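Local coordinates for putative lipoprotein YcdA (Bacillus subtilis subsp. subtilis str. 168, PDB 4R4G), which is of unknown function but is probably a membrane-tethered lipoprotein, with an Ig-like N-terminal domain joined by a kinked helix to an alpha/beta C-terminal domain, at residues S12-K18 against V45-G51; A149-Y153 against W307-M311. One frame throughout, in Å; residues are numbered along the deposited sequence.

Interaction 1 (S12-K18 against V45-G51); sequences SDIAQVK and VAVKNTG
Gln16 and Lys48 face each other as an antiparallel hydrogen-bonded pair. Gln16 N donates a hydrogen bond to Lys48 O at 2.8 Å, and Lys48 N returns the bond to Gln16 O at 2.8 Å. Lys18 and Ala46 form the next such pair, with Lys18 N to Ala46 O at 2.9 Å. Between them, Val17 and Val47 make the non-hydrogen-bonded pair, and Val17 CG2 lies 4.2 Å from Val47 CG1. Gln16 and Lys48 run side by side off the same face as Lys18 and Ala46. Gln16 CB packs against the methyl of Thr50, CB to CG2 3.7 Å. Thr50 OG1 sits between its own backbone N and carbonyl carbon (chi1 53°), which puts it 3.1 Å from Ala15 N, at too poor an angle for a hydrogen bond. CG2 is left to face Gln16. In the four-stranded antiparallel sheet of the Ig-like domain these are the two inner strands: 9-11 flanks 16-25, and 93-102 flanks 39-48. Val17 and Val47 turn to the other face, where both meet Tyr112 of strand 107-112, in the second sheet. Toward 12-15 and 49-51 the bonding weakens. Ile14 O takes weak bonds from Thr50 N and Gly51 N, the latter at 3.3 Å. Asn49 OD1 also receives a weak bond from Gly51 N, and its ND2 is held by Ile88 O and Asp53 O. Ser12 OG, bonded to Lys123 O, weakly accepts Ile14 N and Ala15 N.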
loop_
_atom_site.group_PDB
_atom_site.type_symbol
_atom_site.label_atom_id
_atom_site.label_comp_id
_atom_site.label_asym_id
_atom_site.label_seq_id
_atom_site.Cartn_x
_atom_site.Cartn_y
_atom_site.Cartn_z
ATOM N N SER A 12 -28.881 27.806 9.747
ATOM C CA SER A 12 -30.304 28.023 9.820
ATOM C C SER A 12 -30.533 28.590 11.216
ATOM O O SER A 12 -29.573 28.714 11.989
ATOM C CB SER A 12 -31.081 26.737 9.557
ATOM O OG SER A 12 -30.995 25.840 10.650
ATOM N N ASP A 13 -31.771 28.934 11.547
ATOM C CA ASP A 13 -32.086 29.491 12.858
ATOM C C ASP A 13 -31.925 28.443 13.985
ATOM O O ASP A 13 -31.766 28.836 15.149
ATOM C CB ASP A 13 -33.516 30.105 12.865
ATOM C CG ASP A 13 -34.663 29.228 12.354
ATOM O OD1 ASP A 13 -34.412 28.352 11.469
ATOM O OD2 ASP A 13 -35.821 29.457 12.783
ATOM N N ILE A 14 -31.922 27.126 13.638
ATOM C CA ILE A 14 -31.845 26.064 14.643
ATOM C C ILE A 14 -30.463 25.381 14.733
ATOM O O ILE A 14 -30.153 24.852 15.800
ATOM C CB ILE A 14 -32.988 25.025 14.517
ATOM C CG1 ILE A 14 -32.809 24.065 13.355
ATOM C CG2 ILE A 14 -34.381 25.684 14.531
ATOM C CD1 ILE A 14 -33.562 22.858 13.591
ATOM N N ALA A 15 -29.627 25.413 13.673
ATOM C CA ALA A 15 -28.282 24.819 13.736
ATOM C C ALA A 15 -27.283 25.537 12.830
ATOM O O ALA A 15 -27.681 26.169 11.853
ATOM C CB ALA A 15 -28.332 23.343 13.376
ATOM N N GLN A 16 -25.982 25.448 13.169
ATOM C CA GLN A 16 -24.897 26.022 12.377
ATOM C C GLN A 16 -23.902 24.922 12.030
ATOM O O GLN A 16 -23.381 24.252 12.927
ATOM C CB GLN A 16 -24.198 27.198 13.090
ATOM C CG GLN A 16 -23.085 27.841 12.238
ATOM C CD GLN A 16 -22.072 28.649 13.011
ATOM O OE1 GLN A 16 -21.948 29.868 12.823
ATOM N NE2 GLN A 16 -21.291 27.984 13.858
ATOM N N VAL A 17 -23.640 24.732 10.729
ATOM C CA VAL A 17 -22.726 23.689 10.287
ATOM C C VAL A 17 -21.489 24.324 9.677
ATOM O O VAL A 17 -21.591 25.243 8.867
ATOM C CB VAL A 17 -23.415 22.699 9.313
ATOM C CG1 VAL A 17 -22.502 21.533 8.954
ATOM C CG2 VAL A 17 -24.721 22.187 9.897
ATOM N N LYS A 18 -20.327 23.828 10.086
ATOM C CA LYS A 18 -19.034 24.269 9.597
ATOM C C LYS A 18 -18.300 23.070 9.064
ATOM O O LYS A 18 -18.217 22.058 9.759
ATOM C CB LYS A 18 -18.208 24.945 10.719
ATOM C CG LYS A 18 -18.988 25.922 11.615
ATOM C CD LYS A 18 -18.078 26.719 12.559
ATOM C CE LYS A 18 -18.377 26.452 14.014
ATOM N NZ LYS A 18 -18.278 27.689 14.832
ATOM N N VAL A 45 -16.843 17.792 10.051
ATOM C CA VAL A 45 -17.836 18.828 10.269
ATOM C C VAL A 45 -17.929 19.148 11.751
ATOM O O VAL A 45 -17.480 18.363 12.586
ATOM C CB VAL A 45 -19.246 18.454 9.693
ATOM C CG1 VAL A 45 -19.211 18.264 8.176
ATOM C CG2 VAL A 45 -19.852 17.235 10.397
ATOM N N ALA A 46 -18.564 20.288 12.054
ATOM C CA ALA A 46 -18.882 20.788 13.381
ATOM C C ALA A 46 -20.278 21.320 13.336
ATOM O O ALA A 46 -20.607 22.068 12.412
ATOM C CB ALA A 46 -17.909 21.873 13.787
ATOM N N VAL A 47 -21.132 20.881 14.270
ATOM C CA VAL A 47 -22.527 21.322 14.298
ATOM C C VAL A 47 -22.791 22.043 15.624
ATOM O O VAL A 47 -22.751 21.417 16.681
ATOM C CB VAL A 47 -23.554 20.175 14.031
ATOM C CG1 VAL A 47 -24.976 20.727 13.879
ATOM C CG2 VAL A 47 -23.172 19.374 12.793
ATOM N N LYS A 48 -23.035 23.365 15.552
ATOM C CA LYS A 48 -23.362 24.231 16.700
ATOM C C LYS A 48 -24.880 24.381 16.808
ATOM O O LYS A 48 -25.530 24.667 15.797
ATOM C CB LYS A 48 -22.683 25.616 16.543
ATOM C CG LYS A 48 -22.798 26.529 17.768
ATOM C CD LYS A 48 -21.539 27.380 18.012
ATOM C CE LYS A 48 -21.699 28.258 19.236
ATOM N NZ LYS A 48 -20.416 28.862 19.679
ATOM N N ASN A 49 -25.452 24.165 18.009
ATOM C CA ASN A 49 -26.899 24.325 18.208
ATOM C C ASN A 49 -27.173 25.818 18.398
ATOM O O ASN A 49 -26.876 26.354 19.466
ATOM C CB ASN A 49 -27.410 23.478 19.397
ATOM C CG ASN A 49 -28.904 23.548 19.698
ATOM O OD1 ASN A 49 -29.681 24.302 19.094
ATOM N ND2 ASN A 49 -29.344 22.759 20.665
ATOM N N THR A 50 -27.693 26.502 17.352
ATOM C CA THR A 50 -27.980 27.943 17.426
ATOM C C THR A 50 -29.377 28.215 18.019
ATOM O O THR A 50 -29.704 29.374 18.290
ATOM C CB THR A 50 -27.808 28.647 16.062
ATOM O OG1 THR A 50 -28.572 27.991 15.055
ATOM C CG2 THR A 50 -26.356 28.785 15.647
ATOM N N GLY A 51 -30.162 27.155 18.230
ATOM C CA GLY A 51 -31.511 27.239 18.782
ATOM C C GLY A 51 -31.577 27.285 20.299
ATOM O O GLY A 51 -30.590 27.608 20.977
#

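Interaction 2 (A149-Y153 against W307-M311); sequences ALSAY and WQLDM
Helix 145-157 brings Ala149 over the start of strand 307-308, with Ala149 CA 5.9 Å from Trp307 CA, and Leu150 over Leu309 farther along. This is helix-on-sheet packing in the alpha/beta C-terminal domain, whose sequence family belongs to the NTF2 clan. Strand 307-308 pairs with 293-301 of the mixed sheet. Tyr153 contributes the largest share of the contact. Leu309 CB sits almost straight above the ring, 3.9 Å from the Tyr153 ring centroid and 4° off its normal, a CH-pi contact. Trp307 O lies at the edge of the same ring, near its plane. Phe166 also meets the Tyr153 ring edge-to-face. Met311 is a selenomethionine, and its SE approaches the ring obliquely in a Met-aromatic contact, 4.5 Å from Tyr153 CD1. Its own chain is bent at each torsion, which curls SE back toward the helix. Ala149 CB meets Trp307 CB at 3.7 Å. The Trp307 indole then leads away from the helix, toward Met299 and Ala234. Leu309 CG is anti to the backbone N (chi1 178°), and from there CD2 reaches Leu150 CD1 at 3.9 Å. Gln308 CG lies 3.4 Å from Tyr153 OH. The hydroxyl weakly accepts the Leu309 N-H at 165°, and a water 2.8 Å from Tyr153 OH donates a hydrogen bond to Leu309 O.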
loop_
_atom_site.group_PDB
_atom_site.type_symbol
_atom_site.label_atom_id
_atom_site.label_comp_id
_atom_site.label_asym_id
_atom_site.label_seq_id
_atom_site.Cartn_x
_atom_site.Cartn_y
_atom_site.Cartn_z
ATOM N N ALA A 149 6.964 3.453 -1.360
ATOM C CA ALA A 149 7.935 2.923 -0.410
ATOM C C ALA A 149 8.151 1.400 -0.586
ATOM O O ALA A 149 9.307 0.991 -0.669
ATOM C CB ALA A 149 7.507 3.235 1.005
ATOM N N LEU A 150 7.084 0.574 -0.715
ATOM C CA LEU A 150 7.262 -0.876 -0.919
ATOM C C LEU A 150 8.056 -1.167 -2.209
ATOM O O LEU A 150 8.931 -2.038 -2.214
ATOM C CB LEU A 150 5.942 -1.659 -0.931
ATOM C CG LEU A 150 6.133 -3.148 -1.242
ATOM C CD1 LEU A 150 6.845 -3.875 -0.107
ATOM C CD2 LEU A 150 4.857 -3.819 -1.614
ATOM N N SER A 151 7.768 -0.420 -3.284
ATOM C CA SER A 151 8.451 -0.552 -4.569
ATOM C C SER A 151 9.942 -0.190 -4.426
ATOM O O SER A 151 10.768 -0.862 -5.051
ATOM C CB SER A 151 7.771 0.319 -5.626
ATOM O OG SER A 151 8.198 0.002 -6.941
ATOM N N ALA A 152 10.288 0.834 -3.587
ATOM C CA ALA A 152 11.679 1.257 -3.309
ATOM C C ALA A 152 12.460 0.136 -2.614
ATOM O O ALA A 152 13.620 -0.090 -2.942
ATOM C CB ALA A 152 11.696 2.512 -2.449
ATOM N N TYR A 153 11.803 -0.582 -1.675
ATOM C CA TYR A 153 12.354 -1.728 -0.967
ATOM C C TYR A 153 12.686 -2.818 -1.964
ATOM O O TYR A 153 13.777 -3.362 -1.910
ATOM C CB TYR A 153 11.361 -2.254 0.084
ATOM C CG TYR A 153 11.555 -1.691 1.474
ATOM C CD1 TYR A 153 12.437 -2.283 2.371
ATOM C CD2 TYR A 153 10.827 -0.587 1.909
ATOM C CE1 TYR A 153 12.593 -1.791 3.663
ATOM C CE2 TYR A 153 10.977 -0.083 3.200
ATOM C CZ TYR A 153 11.868 -0.683 4.071
ATOM O OH TYR A 153 12.032 -0.179 5.337
ATOM N N TRP A 307 7.365 5.221 5.178
ATOM C CA TRP A 307 6.820 3.885 5.309
ATOM C C TRP A 307 7.920 2.829 5.312
ATOM O O TRP A 307 8.892 2.924 4.562
ATOM C CB TRP A 307 5.798 3.630 4.215
ATOM C CG TRP A 307 4.586 4.497 4.350
ATOM C CD1 TRP A 307 4.406 5.744 3.825
ATOM C CD2 TRP A 307 3.409 4.202 5.103
ATOM N NE1 TRP A 307 3.168 6.230 4.176
ATOM C CE2 TRP A 307 2.533 5.303 4.964
ATOM C CE3 TRP A 307 3.000 3.107 5.885
ATOM C CZ2 TRP A 307 1.257 5.319 5.534
ATOM C CZ3 TRP A 307 1.744 3.134 6.473
ATOM C CH2 TRP A 307 0.881 4.220 6.282
ATOM N N GLN A 308 7.766 1.839 6.200
ATOM C CA GLN A 308 8.733 0.777 6.417
ATOM C C GLN A 308 8.130 -0.618 6.321
ATOM O O GLN A 308 6.970 -0.839 6.674
ATOM C CB GLN A 308 9.376 0.940 7.799
ATOM C CG GLN A 308 10.652 1.763 7.805
ATOM C CD GLN A 308 11.265 1.831 9.179
ATOM O OE1 GLN A 308 10.685 2.398 10.122
ATOM N NE2 GLN A 308 12.459 1.272 9.317
ATOM N N LEU A 309 8.961 -1.563 5.850
ATOM C CA LEU A 309 8.668 -2.993 5.744
ATOM C C LEU A 309 9.507 -3.741 6.793
ATOM O O LEU A 309 10.730 -3.578 6.816
ATOM C CB LEU A 309 8.964 -3.522 4.321
ATOM C CG LEU A 309 8.743 -5.007 4.097
ATOM C CD1 LEU A 309 7.324 -5.404 4.389
ATOM C CD2 LEU A 309 9.120 -5.420 2.707
ATOM N N ASP A 310 8.845 -4.520 7.680
ATOM C CA ASP A 310 9.541 -5.324 8.688
ATOM C C ASP A 310 10.046 -6.570 7.977
ATOM O O ASP A 310 9.243 -7.373 7.503
ATOM C CB ASP A 310 8.636 -5.658 9.908
ATOM C CG ASP A 310 9.321 -6.319 11.115
ATOM O OD1 ASP A 310 10.502 -6.763 10.978
ATOM O OD2 ASP A 310 8.680 -6.399 12.191
HETATM N N MSE A 311 11.370 -6.695 7.853
HETATM C CA MSE A 311 11.998 -7.813 7.147
HETATM C C MSE A 311 11.790 -9.170 7.859
HETATM O O MSE A 311 11.842 -10.224 7.213
HETATM C CB MSE A 311 13.493 -7.540 6.921
HETATM C CG MSE A 311 13.769 -6.362 5.958
HETATM SE SE MSE A 311 12.723 -6.316 4.276
HETATM C CE MSE A 311 13.226 -8.101 3.538
HETATM O O HOH W 1 13.215 -1.757 7.379
#

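How the interactions relate
From the N terminus the chain passes strand 9-11, turns, and enters strand 16-25. It returns on 39-48, where interaction 1 closes a short loop with only 26 residues between its segments. The rest of the Ig-like domain follows, then helices lead into the C-terminal domain. There interaction 2 opens at helix 145-157. It closes 153 residues later at strand 307-308, joining an early helix to a late strand, far apart in sequence. The two contacts are in series and neither nest nor cross. The centres of interactions 1 and 2 are about 45 Å apart. Interaction 1 pairs two neighbouring strands of the Ig-like domain; interaction 2 sets a helix against a strand and the loop after it in the C-terminal domain.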